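Local atomic coordinates of fusolin (Unidentified entomopoxvirus, PDB entry 4OW5), a protein that binds chitin, probably acts on it as a copper-dependent lytic polysaccharide monooxygenase, enhances entomopoxvirus virulence and crystallises in vivo into viral spindles. Residues V132-E137 / V200-R205; F138-I143 / S187-N192; E150-V155 / V165-L170. All blocks are in the same frame, centred on the assembly; numbering follows the deposited sequence.

Contact 1. Residues V132-E137 / V200-R205; sequences VPIEFE and VGIPVR. With EDO (1,2-ethanediol), chain G.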
loop_
_atom_site.group_PDB
_atom_site.type_symbol
_atom_site.label_atom_id
_atom_site.label_comp_id
_atom_site.label_asym_id
_atom_site.label_seq_id
_atom_site.Cartn_x
_atom_site.Cartn_y
_atom_site.Cartn_z
ATOM N N VAL A 132 8.841 -3.076 14.526
ATOM C CA VAL A 132 8.372 -1.841 15.158
ATOM C C VAL A 132 7.724 -2.221 16.479
ATOM O O VAL A 132 6.719 -2.949 16.473
ATOM C CB VAL A 132 7.370 -1.058 14.263
ATOM C CG1 VAL A 132 6.782 0.131 15.003
ATOM C CG2 VAL A 132 8.029 -0.587 12.977
ATOM N N PRO A 133 8.240 -1.754 17.628
ATOM C CA PRO A 133 7.537 -2.054 18.886
ATOM C C PRO A 133 6.233 -1.292 19.009
ATOM O O PRO A 133 6.196 -0.100 18.728
ATOM C CB PRO A 133 8.511 -1.584 19.955
ATOM C CG PRO A 133 9.277 -0.512 19.313
ATOM C CD PRO A 133 9.425 -0.908 17.862
ATOM N N ILE A 134 5.160 -1.978 19.375
ATOM C CA ILE A 134 3.912 -1.311 19.684
ATOM C C ILE A 134 3.545 -1.707 21.099
ATOM O O ILE A 134 3.638 -2.880 21.454
ATOM C CB ILE A 134 2.759 -1.530 18.675
ATOM C CG1 ILE A 134 2.016 -2.846 18.851
ATOM C CG2 ILE A 134 3.246 -1.322 17.259
ATOM C CD1 ILE A 134 0.773 -2.977 17.920
ATOM N N GLU A 135 3.065 -0.748 21.883
ATOM C CA GLU A 135 2.596 -1.084 23.198
ATOM C C GLU A 135 1.093 -1.397 23.107
ATOM O O GLU A 135 0.271 -0.501 23.047
ATOM C CB GLU A 135 2.904 -0.003 24.219
ATOM C CG GLU A 135 2.569 -0.457 25.623
ATOM C CD GLU A 135 2.647 0.647 26.653
ATOM O OE1 GLU A 135 1.917 1.655 26.505
ATOM O OE2 GLU A 135 3.347 0.451 27.672
ATOM N N PHE A 136 0.767 -2.669 23.117
ATOM C CA PHE A 136 -0.592 -3.157 23.110
ATOM C C PHE A 136 -1.332 -2.695 24.340
ATOM O O PHE A 136 -0.765 -2.715 25.434
ATOM C CB PHE A 136 -0.650 -4.703 23.065
ATOM C CG PHE A 136 -0.480 -5.299 21.699
ATOM C CD1 PHE A 136 -1.576 -5.568 20.907
ATOM C CD2 PHE A 136 0.782 -5.610 21.213
ATOM C CE1 PHE A 136 -1.425 -6.148 19.652
ATOM C CE2 PHE A 136 0.936 -6.168 19.943
ATOM C CZ PHE A 136 -0.171 -6.457 19.184
ATOM N N GLU A 137 -2.592 -2.310 24.173
ATOM C CA GLU A 137 -3.496 -2.004 25.280
ATOM C C GLU A 137 -4.766 -2.807 25.067
ATOM O O GLU A 137 -5.408 -2.714 24.006
ATOM C CB GLU A 137 -3.796 -0.488 25.404
ATOM C CG GLU A 137 -4.513 -0.161 26.702
ATOM C CD GLU A 137 -5.049 1.251 26.838
ATOM O OE1 GLU A 137 -5.842 1.663 25.964
ATOM O OE2 GLU A 137 -4.749 1.914 27.857
ATOM N N VAL A 200 5.284 -5.447 22.119
ATOM C CA VAL A 200 5.640 -6.537 21.218
ATOM C C VAL A 200 6.272 -5.907 20.015
ATOM O O VAL A 200 5.786 -4.859 19.565
ATOM C CB VAL A 200 4.404 -7.390 20.822
ATOM C CG1 VAL A 200 4.805 -8.559 19.926
ATOM C CG2 VAL A 200 3.672 -7.880 22.049
ATOM N N GLY A 201 7.343 -6.527 19.515
ATOM C CA GLY A 201 7.991 -6.104 18.296
ATOM C C GLY A 201 7.152 -6.639 17.163
ATOM O O GLY A 201 6.937 -7.840 17.084
ATOM N N ILE A 202 6.596 -5.764 16.353
ATOM C CA ILE A 202 5.741 -6.171 15.225
ATOM C C ILE A 202 6.579 -6.270 13.977
ATOM O O ILE A 202 7.162 -5.262 13.593
ATOM C CB ILE A 202 4.590 -5.156 15.033
ATOM C CG1 ILE A 202 3.794 -4.973 16.346
ATOM C CG2 ILE A 202 3.672 -5.586 13.882
ATOM C CD1 ILE A 202 3.110 -6.245 16.875
ATOM N N PRO A 203 6.621 -7.437 13.301
ATOM C CA PRO A 203 7.373 -7.519 12.037
ATOM C C PRO A 203 6.821 -6.503 11.047
ATOM O O PRO A 203 5.606 -6.360 10.911
ATOM C CB PRO A 203 7.141 -8.973 11.558
ATOM C CG PRO A 203 6.713 -9.711 12.794
ATOM C CD PRO A 203 5.976 -8.724 13.632
ATOM N N VAL A 204 7.703 -5.773 10.399
ATOM C CA VAL A 204 7.255 -4.817 9.462
ATOM C C VAL A 204 6.646 -5.625 8.266
ATOM O O VAL A 204 6.935 -6.816 8.042
ATOM C CB VAL A 204 8.355 -3.779 9.096
ATOM C CG1 VAL A 204 7.870 -2.794 8.055
ATOM C CG2 VAL A 204 8.739 -2.993 10.336
ATOM N N ARG A 205 5.595 -5.063 7.759
ATOM C CA ARG A 205 4.832 -5.586 6.630
ATOM C C ARG A 205 4.787 -4.462 5.639
ATOM O O ARG A 205 4.715 -3.293 6.041
ATOM C CB ARG A 205 3.422 -5.992 7.092
ATOM C CG ARG A 205 3.373 -7.263 7.934
ATOM C CD ARG A 205 3.318 -8.487 7.083
ATOM N NE ARG A 205 3.250 -9.726 7.867
ATOM C CZ ARG A 205 4.292 -10.337 8.415
ATOM N NH1 ARG A 205 5.513 -9.831 8.294
ATOM N NH2 ARG A 205 4.125 -11.465 9.087
HETATM C C1 EDO G . 7.342 -12.838 8.929
HETATM O O1 EDO G . 6.680 -12.414 10.112
HETATM C C2 EDO G . 8.507 -11.872 8.619
HETATM O O2 EDO G . 8.560 -11.640 7.217
#

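Contact 2. Residues F138-I143 / S187-N192; sequences FCPTAI and SQCNAN. Unlike the reference sequence in segment 187-192: Asn192 (reference His). With EDO (1,2-ethanediol), chain F.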
loop_
_atom_site.group_PDB
_atom_site.type_symbol
_atom_site.label_atom_id
_atom_site.label_comp_id
_atom_site.label_asym_id
_atom_site.label_seq_id
_atom_site.Cartn_x
_atom_site.Cartn_y
_atom_site.Cartn_z
ATOM N N PHE A 138 -5.058 -3.691 26.003
ATOM C CA PHE A 138 -6.271 -4.487 26.004
ATOM C C PHE A 138 -7.126 -3.988 27.185
ATOM O O PHE A 138 -6.644 -3.911 28.326
ATOM C CB PHE A 138 -5.953 -5.973 26.078
ATOM C CG PHE A 138 -7.164 -6.826 25.809
ATOM C CD1 PHE A 138 -8.032 -7.165 26.831
ATOM C CD2 PHE A 138 -7.449 -7.276 24.524
ATOM C CE1 PHE A 138 -9.189 -7.899 26.568
ATOM C CE2 PHE A 138 -8.563 -8.073 24.283
ATOM C CZ PHE A 138 -9.442 -8.360 25.307
ATOM N N CYS A 139 -8.355 -3.636 26.888
ATOM C CA CYS A 139 -9.312 -3.019 27.789
ATOM C C CYS A 139 -10.253 -4.062 28.388
ATOM O O CYS A 139 -11.181 -4.500 27.703
ATOM C CB CYS A 139 -10.080 -1.951 27.020
ATOM S SG CYS A 139 -11.256 -0.989 28.001
ATOM N N PRO A 140 -10.072 -4.450 29.675
ATOM C CA PRO A 140 -11.011 -5.414 30.270
ATOM C C PRO A 140 -12.209 -4.671 30.838
ATOM O O PRO A 140 -12.036 -3.809 31.692
ATOM C CB PRO A 140 -10.184 -6.069 31.367
ATOM C CG PRO A 140 -9.246 -4.965 31.827
ATOM C CD PRO A 140 -9.044 -4.032 30.655
ATOM N N THR A 141 -13.408 -4.950 30.337
ATOM C CA THR A 141 -14.600 -4.336 30.895
ATOM C C THR A 141 -14.974 -5.089 32.195
ATOM O O THR A 141 -15.660 -4.528 33.044
ATOM C CB THR A 141 -15.715 -4.296 29.871
ATOM O OG1 THR A 141 -16.079 -5.612 29.503
ATOM C CG2 THR A 141 -15.325 -3.507 28.633
ATOM N N ALA A 142 -14.586 -6.380 32.303
ATOM C CA ALA A 142 -14.733 -7.201 33.503
ATOM C C ALA A 142 -13.384 -7.808 33.797
ATOM O O ALA A 142 -12.792 -8.437 32.919
ATOM C CB ALA A 142 -15.758 -8.286 33.310
ATOM N N ILE A 143 -12.920 -7.674 35.019
ATOM C CA ILE A 143 -11.609 -8.193 35.415
ATOM C C ILE A 143 -11.671 -9.700 35.665
ATOM O O ILE A 143 -12.448 -10.160 36.490
ATOM C CB ILE A 143 -11.067 -7.431 36.655
ATOM C CG1 ILE A 143 -10.916 -5.911 36.369
ATOM C CG2 ILE A 143 -9.728 -8.040 37.114
ATOM C CD1 ILE A 143 -9.899 -5.581 35.300
ATOM N N SER A 187 -5.108 6.876 28.114
ATOM C CA SER A 187 -5.660 5.604 27.698
ATOM C C SER A 187 -6.882 5.719 26.818
ATOM O O SER A 187 -7.740 6.581 27.001
ATOM C CB SER A 187 -6.033 4.758 28.897
ATOM O OG SER A 187 -6.661 3.567 28.443
ATOM N N GLN A 188 -6.986 4.749 25.929
ATOM C CA GLN A 188 -8.091 4.572 25.006
ATOM C C GLN A 188 -9.246 3.741 25.646
ATOM O O GLN A 188 -10.280 3.542 25.002
ATOM C CB GLN A 188 -7.547 3.854 23.748
ATOM C CG GLN A 188 -6.737 4.749 22.797
ATOM C CD GLN A 188 -7.612 5.830 22.182
ATOM O OE1 GLN A 188 -8.603 5.540 21.505
ATOM N NE2 GLN A 188 -7.278 7.102 22.385
ATOM N N CYS A 189 -9.035 3.226 26.873
ATOM C CA CYS A 189 -9.938 2.375 27.628
ATOM C C CYS A 189 -10.647 3.214 28.706
ATOM O O CYS A 189 -10.029 3.523 29.725
ATOM C CB CYS A 189 -9.122 1.238 28.249
ATOM S SG CYS A 189 -10.073 0.092 29.288
ATOM N N ASN A 190 -11.915 3.619 28.461
ATOM C CA ASN A 190 -12.708 4.383 29.442
ATOM C C ASN A 190 -13.582 3.447 30.292
ATOM O O ASN A 190 -14.141 3.876 31.291
ATOM C CB ASN A 190 -13.575 5.455 28.766
ATOM C CG ASN A 190 -14.505 4.971 27.661
ATOM O OD1 ASN A 190 -15.050 3.861 27.699
ATOM N ND2 ASN A 190 -14.717 5.804 26.645
ATOM N N ALA A 191 -13.692 2.174 29.916
ATOM C CA ALA A 191 -14.537 1.223 30.631
ATOM C C ALA A 191 -13.948 0.752 31.955
ATOM O O ALA A 191 -14.696 0.251 32.787
ATOM C CB ALA A 191 -14.809 0.016 29.743
ATOM N N ASN A 192 -12.653 0.954 32.201
ATOM C CA ASN A 192 -12.023 0.465 33.433
ATOM C C ASN A 192 -10.810 1.303 33.843
ATOM O O ASN A 192 -10.260 1.972 32.979
ATOM C CB ASN A 192 -11.551 -0.970 33.154
ATOM C CG ASN A 192 -11.610 -1.892 34.362
ATOM O OD1 ASN A 192 -10.862 -1.742 35.316
ATOM N ND2 ASN A 192 -12.500 -2.875 34.353
HETATM C C1 EDO F . -12.284 4.748 22.535
HETATM O O1 EDO F . -12.732 4.168 23.752
HETATM C C2 EDO F . -12.205 3.664 21.420
HETATM O O2 EDO F . -11.999 2.372 21.988
HETATM O O HOH W 1 -16.585 -1.836 32.923
#

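Contact 3. Residues E150-V155 / V165-L170; sequences EIYITV and VTWQQL. With EDO (1,2-ethanediol), chain H.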
loop_
_atom_site.group_PDB
_atom_site.type_symbol
_atom_site.label_atom_id
_atom_site.label_comp_id
_atom_site.label_asym_id
_atom_site.label_seq_id
_atom_site.Cartn_x
_atom_site.Cartn_y
_atom_site.Cartn_z
ATOM N N GLU A 150 -2.357 -14.494 23.822
ATOM C CA GLU A 150 -1.616 -14.902 22.644
ATOM C C GLU A 150 -1.857 -13.860 21.613
ATOM O O GLU A 150 -2.988 -13.398 21.490
ATOM C CB GLU A 150 -2.001 -16.279 22.133
ATOM C CG GLU A 150 -1.724 -17.368 23.123
ATOM C CD GLU A 150 -2.048 -18.752 22.618
ATOM O OE1 GLU A 150 -3.064 -18.888 21.904
ATOM O OE2 GLU A 150 -1.323 -19.707 22.975
ATOM N N ILE A 151 -0.806 -13.425 20.920
ATOM C CA ILE A 151 -0.926 -12.423 19.860
ATOM C C ILE A 151 -0.317 -13.034 18.624
ATOM O O ILE A 151 0.766 -13.637 18.694
ATOM C CB ILE A 151 -0.282 -11.068 20.233
ATOM C CG1 ILE A 151 -0.804 -10.553 21.595
ATOM C CG2 ILE A 151 -0.475 -10.029 19.102
ATOM C CD1 ILE A 151 -0.145 -9.229 22.062
ATOM N N TYR A 152 -1.032 -12.894 17.509
ATOM C CA TYR A 152 -0.649 -13.379 16.205
ATOM C C TYR A 152 -0.629 -12.278 15.182
ATOM O O TYR A 152 -1.374 -11.319 15.305
ATOM C CB TYR A 152 -1.617 -14.456 15.711
ATOM C CG TYR A 152 -1.725 -15.654 16.622
ATOM C CD1 TYR A 152 -1.026 -16.821 16.351
ATOM C CD2 TYR A 152 -2.575 -15.645 17.721
ATOM C CE1 TYR A 152 -1.134 -17.936 17.169
ATOM C CE2 TYR A 152 -2.698 -16.756 18.547
ATOM C CZ TYR A 152 -1.950 -17.893 18.284
ATOM O OH TYR A 152 -2.040 -19.013 19.060
ATOM N N ILE A 153 0.173 -12.454 14.132
ATOM C CA ILE A 153 0.254 -11.547 12.990
ATOM C C ILE A 153 0.022 -12.373 11.725
ATOM O O ILE A 153 0.517 -13.511 11.612
ATOM C CB ILE A 153 1.574 -10.729 12.905
ATOM C CG1 ILE A 153 1.486 -9.706 11.748
ATOM C CG2 ILE A 153 2.807 -11.642 12.699
ATOM C CD1 ILE A 153 2.579 -8.709 11.727
ATOM N N THR A 154 -0.723 -11.810 10.786
ATOM C CA THR A 154 -0.941 -12.493 9.523
ATOM C C THR A 154 0.392 -12.662 8.736
ATOM O O THR A 154 1.302 -11.836 8.829
ATOM C CB THR A 154 -1.981 -11.811 8.655
ATOM O OG1 THR A 154 -1.735 -10.404 8.646
ATOM C CG2 THR A 154 -3.411 -12.130 9.092
ATOM N N VAL A 155 0.465 -13.749 7.994
ATOM C CA VAL A 155 1.601 -14.081 7.118
ATOM C C VAL A 155 1.712 -12.990 6.044
ATOM O O VAL A 155 0.698 -12.387 5.700
ATOM C CB VAL A 155 1.523 -15.489 6.481
ATOM C CG1 VAL A 155 1.556 -16.596 7.540
ATOM C CG2 VAL A 155 0.311 -15.645 5.557
ATOM N N VAL A 165 -9.497 -14.461 7.518
ATOM C CA VAL A 165 -8.345 -14.762 8.368
ATOM C C VAL A 165 -8.498 -16.218 8.823
ATOM O O VAL A 165 -9.577 -16.583 9.305
ATOM C CB VAL A 165 -8.291 -13.790 9.602
ATOM C CG1 VAL A 165 -7.293 -14.281 10.642
ATOM C CG2 VAL A 165 -7.953 -12.367 9.177
ATOM N N THR A 166 -7.435 -17.015 8.745
ATOM C CA THR A 166 -7.431 -18.422 9.170
ATOM C C THR A 166 -6.202 -18.710 10.028
ATOM O O THR A 166 -5.202 -18.000 9.905
ATOM C CB THR A 166 -7.448 -19.359 7.934
ATOM O OG1 THR A 166 -6.228 -19.217 7.226
ATOM C CG2 THR A 166 -8.648 -19.108 7.005
ATOM N N TRP A 167 -6.242 -19.790 10.824
ATOM C CA TRP A 167 -5.106 -20.161 11.670
ATOM C C TRP A 167 -3.860 -20.465 10.804
ATOM O O TRP A 167 -2.751 -20.096 11.208
ATOM C CB TRP A 167 -5.443 -21.318 12.623
ATOM C CG TRP A 167 -6.401 -20.961 13.706
ATOM C CD1 TRP A 167 -7.720 -21.305 13.794
ATOM C CD2 TRP A 167 -6.109 -20.193 14.882
ATOM N NE1 TRP A 167 -8.260 -20.805 14.954
ATOM C CE2 TRP A 167 -7.305 -20.090 15.624
ATOM C CE3 TRP A 167 -5.002 -19.465 15.304
ATOM C CZ2 TRP A 167 -7.373 -19.409 16.838
ATOM C CZ3 TRP A 167 -5.072 -18.788 16.514
ATOM C CH2 TRP A 167 -6.230 -18.808 17.288
ATOM N N GLN A 168 -4.039 -20.981 9.565
ATOM C CA GLN A 168 -2.902 -21.273 8.681
ATOM C C GLN A 168 -2.235 -19.993 8.165
ATOM O O GLN A 168 -1.118 -20.075 7.679
ATOM C CB GLN A 168 -3.309 -22.192 7.516
ATOM C CG GLN A 168 -3.704 -23.585 7.995
ATOM C CD GLN A 168 -5.217 -23.737 8.061
ATOM O OE1 GLN A 168 -5.961 -22.793 8.369
ATOM N NE2 GLN A 168 -5.714 -24.921 7.758
ATOM N N GLN A 169 -2.886 -18.817 8.271
ATOM C CA GLN A 169 -2.288 -17.540 7.887
ATOM C C GLN A 169 -1.787 -16.709 9.065
ATOM O O GLN A 169 -1.399 -15.572 8.828
ATOM C CB GLN A 169 -3.310 -16.681 7.131
ATOM C CG GLN A 169 -3.681 -17.280 5.792
ATOM C CD GLN A 169 -4.798 -16.460 5.203
ATOM O OE1 GLN A 169 -5.941 -16.464 5.718
ATOM N NE2 GLN A 169 -4.465 -15.661 4.205
ATOM N N LEU A 170 -1.775 -17.254 10.291
ATOM C CA LEU A 170 -1.364 -16.573 11.512
ATOM C C LEU A 170 -0.052 -17.132 12.094
ATOM O O LEU A 170 0.114 -18.330 12.200
ATOM C CB LEU A 170 -2.482 -16.709 12.579
ATOM C CG LEU A 170 -3.725 -15.873 12.320
ATOM C CD1 LEU A 170 -4.806 -16.218 13.317
ATOM C CD2 LEU A 170 -3.399 -14.396 12.241
HETATM C C1 EDO H . -11.571 -11.890 8.501
HETATM O O1 EDO H . -11.834 -13.228 8.255
HETATM C C2 EDO H . -11.804 -11.008 7.269
HETATM O O2 EDO H . -10.918 -9.928 7.440
#

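Contact 1. Residues V132-E137 / V200-R205
Pro133, a residue without an amide hydrogen, sits within a continuous strand opposite Gly201, their CA atoms 4.1 Å apart. The two form a non-hydrogen-bonded antiparallel pair, a position at which neither amide has to point across, so the proline interrupts nothing between these strands. Its CA instead makes a CA-H...O contact of 3.4 Å with Val200 O. Regular pairing flanks it: Val132 and Ile202 exchange two hydrogen bonds, as do Ile134 and Val200. One of the four is distorted. Ile202 N lies 2.8 Å from Val132 O, yet it stands 51° out of the carbonyl plane. Such distortion is consistent with a strongly twisted pair, whose axes make an angle of 131° rather than approaching 180°.

Val132, Ile134, Val200 and Ile202 present their side chains on one face of the sheet. Ile134 CG1 is wedged between its own backbone N and carbonyl carbon (chi1 81°). This rotamer puts CG1 3.7 Å from Ile202 CG1 and lays CD1 over one face of the Phe136 ring, toward its rim. Ile202 meets the same ring differently: its CD1 lies near the ring plane, at the edge, 3.8 Å from Phe136 CE2. Val200 CG2 approaches Phe136 CD2 obliquely, also at 3.8 Å. Where the strand 194-203 has ended, Val204 CG2 still reaches Val132 CG2, at 3.6 Å.

This apolar face packs against Ile151 and Ile153 of strand 147-154 and Ile173 of strand 170-176. Pro133 and Glu135, whose side chains lie on the reverse face, are hydrogen-bonded through their backbones to the second subunit. Two sheets closing on aliphatic and aromatic side chains are characteristic of the fibronectin type III-like beta sandwich at the heart of lytic polysaccharide monooxygenases.

Contact 2. Residues F138-I143 / S187-N192
A single water is gripped by Thr141 O and Ala191 O, each 2.8 Å from its oxygen, and it donates a proton to both. Both carbonyl oxygens are acceptors, and the water, as double donor, makes a polar link between the residue just past strand 131-140 and the loop 187-192. Beside it, the methyl groups Thr141 CG2 and Ala191 CB meet at 3.7 Å. The Thr141 hydroxyl is turned elsewhere: OG1 takes the site between backbone N and carbonyl carbon (chi1 63°) and is hydrogen-bonded to Asn67.

The covalent tie is the disulfide, with Cys139 SG 2.1 Å from Cys189 SG. With both CB atoms turned toward the other segment, each sulfur lies anti to its own backbone N and beside its carbonyl carbon, and the positive chi3 of 66° gives the bridge a right-handed twist. Ala191 CB lies against it, 4.1 Å from Cys139 SG. Before the half-cystine, Ser187 OG accepts a hydrogen bond of 2.9 Å from Cys189 N, an ST turn, and is also bonded to Glu137 OE2; this fixes the backbone leading into the bridge.

At the far end Asn192, which replaces a reference histidine, covers the carbonyl of Pro140, with ND2 2.9 Å from Pro140 O. Its OD1 is engaged by the backbone N of Leu194, which limits rotation of the amide. The Ile143 side chain crosses that of Asn192, its CD1 3.9 Å from Asn192 ND2.

Thr141 and Ala142 pair through the backbone with His1, and the Thr141 side chain comes within about 3 Å of that of His1, nearest atoms. His1 and His144 bind copper or zinc in other crystals of this protein, although this chain carries no metal there. Residues 141-143, tied through Cys139 to loop 187-192, thus border the histidine brace characteristic of lytic polysaccharide monooxygenases.

Contact 3. Residues E150-V155 / V165-L170
Trp167 drives the edge of its indole into a face of the Tyr152 ring, the planes standing at 78° and the ring centroids 5.3 Å apart. The touching atom is CZ3, 3.7 Å from Tyr152 CZ and displaced toward the rim of the phenol ring: a T-shaped pair. The indole is held from its other end, since Trp167 NE1 donates to Val88 O. Leu170 crosses Tyr152 at about a right angle. Its CD2 is 3.9 Å from Tyr152 CB and equally far from Thr154 CG2, bridging two side chains that emerge on the same face of the strand. Thr154 and Leu170 form a non-hydrogen-bonded antiparallel pair, the start of the pairing between strands 147-154 and 170-176, so the contact closes a beta hairpin with a long connection that ends in the 3-10 turn 167-169. Just outside that pair, Val155 N donates to Gln169 O at 2.7 Å. The same oxygen receives a CA-H...O contact from Thr154 CA, 3.2 Å away. Val155 CG1, anti to its carbonyl carbon (chi1 -63°), lies 3.4 Å from Gln169 O.

Along the chain the three contacts are nested: contact 3 closes a local loop inside the one spanned by contact 2, which in turn lies inside contact 1. Contacts 1 and 2 share strand 131-140, their centres about 20 Å apart, and meet through Glu137. Contact 3 belongs to the facing sheet, its centre about 15 Å from that of contact 1, and the two join through Arg205 NH2 bonded to Thr154 O. Contacts 2 and 3 do not touch, being about 8 Å apart at their nearest atoms. Core packing between the sheets is thus continuous with a strand that runs out to the metal-site rim, while contacts 1 and 2 also meet the second subunit.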